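Local coordinates for ribose 5-phosphate isomerase (Giardia lamblia, PDB 3S5P), which probably interconverts ribose 5-phosphate and ribulose 5-phosphate in the pentose phosphate pathway, as an isomerase of the RpiB type, at residues R33-F38 against E135-I140; I69-V74 against C82-G87. One frame throughout, in Å; residues are numbered along the deposited sequence.

Contact 1 of 2, residues R33-F38 against E135-I140; sequences RDLRMF and EVAASI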
loop_
_atom_site.group_PDB
_atom_site.type_symbol
_atom_site.label_atom_id
_atom_site.label_comp_id
_atom_site.label_asym_id
_atom_site.label_seq_id
_atom_site.Cartn_x
_atom_site.Cartn_y
_atom_site.Cartn_z
ATOM N N ARG A 33 9.849 8.294 15.835
ATOM C CA ARG A 33 11.261 8.176 16.234
ATOM C C ARG A 33 11.590 6.927 17.071
ATOM O O ARG A 33 12.588 6.262 16.803
ATOM C CB ARG A 33 11.758 9.452 16.943
ATOM N N ASP A 34 10.771 6.623 18.077
ATOM C CA ASP A 34 10.949 5.404 18.878
ATOM C C ASP A 34 11.006 4.169 17.974
ATOM O O ASP A 34 12.000 3.459 17.966
ATOM C CB ASP A 34 9.818 5.221 19.902
ATOM C CG ASP A 34 9.648 6.412 20.815
ATOM O OD1 ASP A 34 9.796 6.244 22.045
ATOM O OD2 ASP A 34 9.350 7.510 20.298
ATOM N N LEU A 35 9.944 3.931 17.208
ATOM C CA LEU A 35 9.908 2.806 16.270
ATOM C C LEU A 35 11.111 2.816 15.323
ATOM O O LEU A 35 11.763 1.797 15.153
ATOM C CB LEU A 35 8.579 2.758 15.513
ATOM C CG LEU A 35 8.349 1.493 14.690
ATOM C CD1 LEU A 35 8.420 0.217 15.563
ATOM C CD2 LEU A 35 7.033 1.598 13.960
ATOM N N ARG A 36 11.432 3.982 14.763
ATOM C CA ARG A 36 12.533 4.090 13.792
ATOM C C ARG A 36 13.850 3.581 14.367
ATOM O O ARG A 36 14.514 2.722 13.760
ATOM C CB ARG A 36 12.721 5.520 13.284
ATOM C CG ARG A 36 13.522 5.519 11.996
ATOM C CD ARG A 36 13.942 6.881 11.518
ATOM N NE ARG A 36 14.988 7.448 12.362
ATOM C CZ ARG A 36 14.836 8.555 13.086
ATOM N NH1 ARG A 36 15.844 9.001 13.827
ATOM N NH2 ARG A 36 13.682 9.222 13.073
ATOM N N MET A 37 14.179 4.111 15.551
ATOM C CA MET A 37 15.382 3.768 16.310
ATOM C C MET A 37 15.427 2.308 16.675
ATOM O O MET A 37 16.475 1.660 16.596
ATOM C CB MET A 37 15.432 4.578 17.610
ATOM C CG MET A 37 15.478 6.052 17.393
ATOM S SD MET A 37 17.184 6.559 17.306
ATOM C CE MET A 37 17.462 6.929 19.047
ATOM N N PHE A 38 14.279 1.814 17.109
ATOM C CA PHE A 38 14.126 0.427 17.475
ATOM C C PHE A 38 14.417 -0.473 16.244
ATOM O O PHE A 38 15.233 -1.391 16.327
ATOM C CB PHE A 38 12.720 0.236 18.054
ATOM C CG PHE A 38 12.332 -1.182 18.252
ATOM C CD1 PHE A 38 12.717 -1.865 19.401
ATOM C CD2 PHE A 38 11.562 -1.839 17.294
ATOM C CE1 PHE A 38 12.365 -3.182 19.591
ATOM C CE2 PHE A 38 11.194 -3.159 17.473
ATOM C CZ PHE A 38 11.598 -3.838 18.620
ATOM N N GLU A 135 7.027 -5.287 17.524
ATOM C CA GLU A 135 7.573 -6.607 17.203
ATOM C C GLU A 135 7.094 -7.076 15.842
ATOM O O GLU A 135 7.839 -7.689 15.110
ATOM C CB GLU A 135 7.307 -7.653 18.305
ATOM C CG GLU A 135 8.059 -7.402 19.620
ATOM C CD GLU A 135 9.582 -7.416 19.497
ATOM O OE1 GLU A 135 10.126 -7.862 18.483
ATOM O OE2 GLU A 135 10.263 -6.982 20.440
ATOM N N VAL A 136 5.861 -6.753 15.493
ATOM C CA VAL A 136 5.343 -7.057 14.153
ATOM C C VAL A 136 6.049 -6.202 13.105
ATOM O O VAL A 136 6.354 -6.684 12.015
ATOM C CB VAL A 136 3.795 -6.884 14.089
ATOM C CG1 VAL A 136 3.248 -6.990 12.666
ATOM C CG2 VAL A 136 3.121 -7.905 14.964
ATOM N N ALA A 137 6.322 -4.940 13.429
ATOM C CA ALA A 137 7.021 -4.056 12.523
ATOM C C ALA A 137 8.440 -4.584 12.271
ATOM O O ALA A 137 8.929 -4.544 11.151
ATOM C CB ALA A 137 7.068 -2.639 13.097
ATOM N N ALA A 138 9.106 -5.071 13.320
ATOM C CA ALA A 138 10.456 -5.639 13.155
ATOM C C ALA A 138 10.431 -6.923 12.332
ATOM O O ALA A 138 11.351 -7.198 11.579
ATOM C CB ALA A 138 11.137 -5.877 14.526
ATOM N N SER A 139 9.381 -7.725 12.449
ATOM C CA SER A 139 9.413 -9.004 11.698
ATOM C C SER A 139 9.031 -8.798 10.244
ATOM O O SER A 139 9.462 -9.560 9.403
ATOM C CB SER A 139 8.614 -10.123 12.380
ATOM O OG SER A 139 7.238 -10.006 12.156
ATOM N N ILE A 140 8.282 -7.726 9.961
ATOM C CA ILE A 140 7.967 -7.255 8.602
ATOM C C ILE A 140 9.228 -6.735 7.922
ATOM O O ILE A 140 9.549 -7.124 6.767
ATOM C CB ILE A 140 6.869 -6.132 8.632
ATOM C CG1 ILE A 140 5.511 -6.716 9.069
ATOM C CG2 ILE A 140 6.698 -5.484 7.268
ATOM C CD1 ILE A 140 4.447 -5.670 9.332
#

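Contact 2 of 2, residues I69-V74 against C82-G87; sequences IGCEAV and CILVCG. With SO4 (sulfate ion), chain C.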
loop_
_atom_site.group_PDB
_atom_site.type_symbol
_atom_site.label_atom_id
_atom_site.label_comp_id
_atom_site.label_asym_id
_atom_site.label_seq_id
_atom_site.Cartn_x
_atom_site.Cartn_y
_atom_site.Cartn_z
ATOM N N ILE A 69 13.047 12.655 1.385
ATOM C CA ILE A 69 14.407 12.400 1.871
ATOM C C ILE A 69 14.780 10.910 1.893
ATOM O O ILE A 69 15.830 10.525 1.377
ATOM C CB ILE A 69 14.653 13.084 3.263
ATOM C CG1 ILE A 69 14.801 14.600 3.098
ATOM C CG2 ILE A 69 15.886 12.519 3.980
ATOM C CD1 ILE A 69 14.494 15.375 4.357
ATOM N N GLY A 70 13.927 10.077 2.482
ATOM C CA GLY A 70 14.144 8.629 2.465
ATOM C C GLY A 70 14.281 8.110 1.043
ATOM O O GLY A 70 15.221 7.377 0.715
ATOM N N CYS A 71 13.360 8.522 0.182
ATOM C CA CYS A 71 13.292 7.952 -1.154
ATOM C C CYS A 71 14.483 8.380 -1.969
ATOM O O CYS A 71 14.953 7.624 -2.821
ATOM C CB CYS A 71 11.982 8.316 -1.851
ATOM S SG CYS A 71 10.596 7.489 -1.059
ATOM N N GLU A 72 15.001 9.573 -1.675
ATOM C CA GLU A 72 16.078 10.128 -2.483
ATOM C C GLU A 72 17.398 9.401 -2.232
ATOM O O GLU A 72 18.311 9.417 -3.081
ATOM C CB GLU A 72 16.213 11.640 -2.250
ATOM C CG GLU A 72 15.141 12.482 -2.961
ATOM C CD GLU A 72 15.166 13.979 -2.570
ATOM O OE1 GLU A 72 15.960 14.383 -1.678
ATOM O OE2 GLU A 72 14.373 14.756 -3.156
ATOM N N ALA A 73 17.512 8.773 -1.059
ATOM C CA ALA A 73 18.691 7.936 -0.761
ATOM C C ALA A 73 18.693 6.712 -1.719
ATOM O O ALA A 73 19.743 6.229 -2.136
ATOM C CB ALA A 73 18.669 7.488 0.696
ATOM N N VAL A 74 17.507 6.240 -2.060
ATOM C CA VAL A 74 17.359 5.098 -2.953
ATOM C C VAL A 74 17.569 5.536 -4.400
ATOM O O VAL A 74 18.343 4.919 -5.125
ATOM C CB VAL A 74 15.974 4.432 -2.777
ATOM C CG1 VAL A 74 15.755 3.312 -3.813
ATOM C CG2 VAL A 74 15.849 3.899 -1.359
ATOM N N CYS A 82 14.647 1.965 1.421
ATOM C CA CYS A 82 14.384 2.881 2.524
ATOM C C CYS A 82 13.178 2.439 3.321
ATOM O O CYS A 82 12.206 1.901 2.773
ATOM C CB CYS A 82 14.235 4.327 2.048
ATOM S SG CYS A 82 12.783 4.632 1.000
ATOM N N ILE A 83 13.261 2.618 4.635
ATOM C CA ILE A 83 12.179 2.238 5.530
ATOM C C ILE A 83 11.575 3.527 6.061
ATOM O O ILE A 83 12.293 4.362 6.572
ATOM C CB ILE A 83 12.690 1.413 6.718
ATOM C CG1 ILE A 83 13.667 0.331 6.236
ATOM C CG2 ILE A 83 11.483 0.886 7.583
ATOM C CD1 ILE A 83 13.075 -0.639 5.128
ATOM N N LEU A 84 10.254 3.659 5.948
ATOM C CA LEU A 84 9.582 4.876 6.305
ATOM C C LEU A 84 8.517 4.655 7.384
ATOM O O LEU A 84 7.475 4.052 7.134
ATOM C CB LEU A 84 8.973 5.486 5.054
ATOM C CG LEU A 84 9.886 5.752 3.868
ATOM C CD1 LEU A 84 9.011 6.050 2.679
ATOM C CD2 LEU A 84 10.862 6.891 4.138
ATOM N N VAL A 85 8.809 5.146 8.590
ATOM C CA VAL A 85 7.911 5.061 9.739
ATOM C C VAL A 85 7.005 6.290 9.781
ATOM O O VAL A 85 7.446 7.435 9.910
ATOM C CB VAL A 85 8.707 4.895 11.043
ATOM C CG1 VAL A 85 7.784 4.601 12.236
ATOM C CG2 VAL A 85 9.757 3.771 10.867
ATOM N N CYS A 86 5.716 6.021 9.663
ATOM C CA CYS A 86 4.691 7.049 9.509
ATOM C C CYS A 86 3.565 6.882 10.571
ATOM O O CYS A 86 3.698 6.092 11.514
ATOM C CB CYS A 86 4.104 6.882 8.097
ATOM S SG CYS A 86 5.295 6.304 6.749
ATOM N N GLY A 87 2.459 7.609 10.415
ATOM C CA GLY A 87 1.300 7.431 11.290
ATOM C C GLY A 87 0.605 6.113 10.939
ATOM O O GLY A 87 0.641 5.168 11.716
HETATM S S SO4 C . 0.612 8.951 6.855
HETATM O O1 SO4 C . -0.756 9.160 6.319
HETATM O O2 SO4 C . 0.459 8.549 8.264
HETATM O O3 SO4 C . 1.540 7.981 6.230
HETATM O O4 SO4 C . 1.305 10.245 6.723
#

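Contact 1 of 2, residues R33-F38 against E135-I140
F38 reaches across from its helix to touch two residues one turn apart on the other, A138 and E135. The ring does this with one end: CE2 of F38 lies 4.0 Å from CB of A138, a methyl that approaches obliquely, while CZ of F38 comes 3.9 Å from OE2 of E135, which sits at the ring edge, near its plane. The carboxylate stands almost upright against the ring, the two planes being 84° apart. With CG trans to the backbone N (chi1 170°), the F38 side chain extends outward far enough to span the gap. One turn earlier in the helix, L35 supplies the other apolar touch, its CD1 resting 4.0 Å from CB of A137. The apolar partners of L35 and F38 are the methyls of A137 and A138, small residues receiving bulky ones; the E135 carboxylate borders the ring edge.

No hydrogen bond joins the segments, which together bury 169 Å². What places E135 is a second-shell charge: its chain bends at chi2 and brings OE2 into a salt bridge with R42, further along the helix of F38. The carboxylate that borders the ring is therefore also paired with an arginine, so its charge is probably well compensated there. R42 and L39 also touch A138, and L39 touches A137, so the helix-helix contact continues beyond residue 38. The axes of the two segments are 10.6 Å apart at closest approach and cross at -44°. Each helix has a further side chain pointing elsewhere: R36 hydrogen-bonds S28 and T55, at and just past the ends of strands 23-28 and 49-54, whereas I140 packs on L125 and L127 of strand 124-128. Helices 33-45 and 134-146 thus lie side by side against the parallel sheet.

Contact 2 of 2, residues I69-V74 against C82-G87
C82 points from its strand into the helix and meets G70, C71 and V74 at once. Its CB lies 3.5 Å from the carbonyl O of G70 and 3.8 Å from CG2 of V74. At the next atom, chi1 of 66° tucks SG in over the backbone, flanked by N and C, and this swings the sulfur across the helix, toward C71, with SG of C82 3.7 Å from O of G70. The tip ends beside the other cysteine: SG of C82 and SG of C71 are 4.1 Å apart, an apolar touch between two separate thiols and no disulfide. Backbone joins in as well, since CG2 of V74 comes 3.6 Å from N of C82.

Two residues on, L84 faces the helix again. G70 has no side chain, and CD2 of L84 approaches its CA to 4.1 Å; the other branch, CD1, is turned to C71. On the opposite side of the strand I83 packs on strands 23-28 and 124-128.

Helix and strand run at 173°, nearly antiparallel, as in the beta-alpha-beta crossover of a Rossmann-like fold. Past the strand's C-terminal end, a sulfate, probably from the crystallisation liquor, takes a weak bond from G87 N and others from the backbone N of T88, G91 and I92, consistent with the anion-binding loop of RpiB enzymes.

Overall arrangement
The centres of the two contacts lie 14 Å apart, and strand 81-86 connects them from opposite faces of one parallel sheet. C82 and L84 of contact 2 look toward helix 65-75, whereas V85 looks the other way and meets contact 1: its CG1 is 3.5 Å from CD2 of L35, and it also touches R36. Along the chain contact 2 is nested inside contact 1, which joins an early helix to a late one on one face, while contact 2, formed between chain neighbours, lies on the other. The pair illustrates the three-layer principle of a Rossmann-like fold, with helices packed on both faces of a central sheet whose strand ends can carry a binding loop.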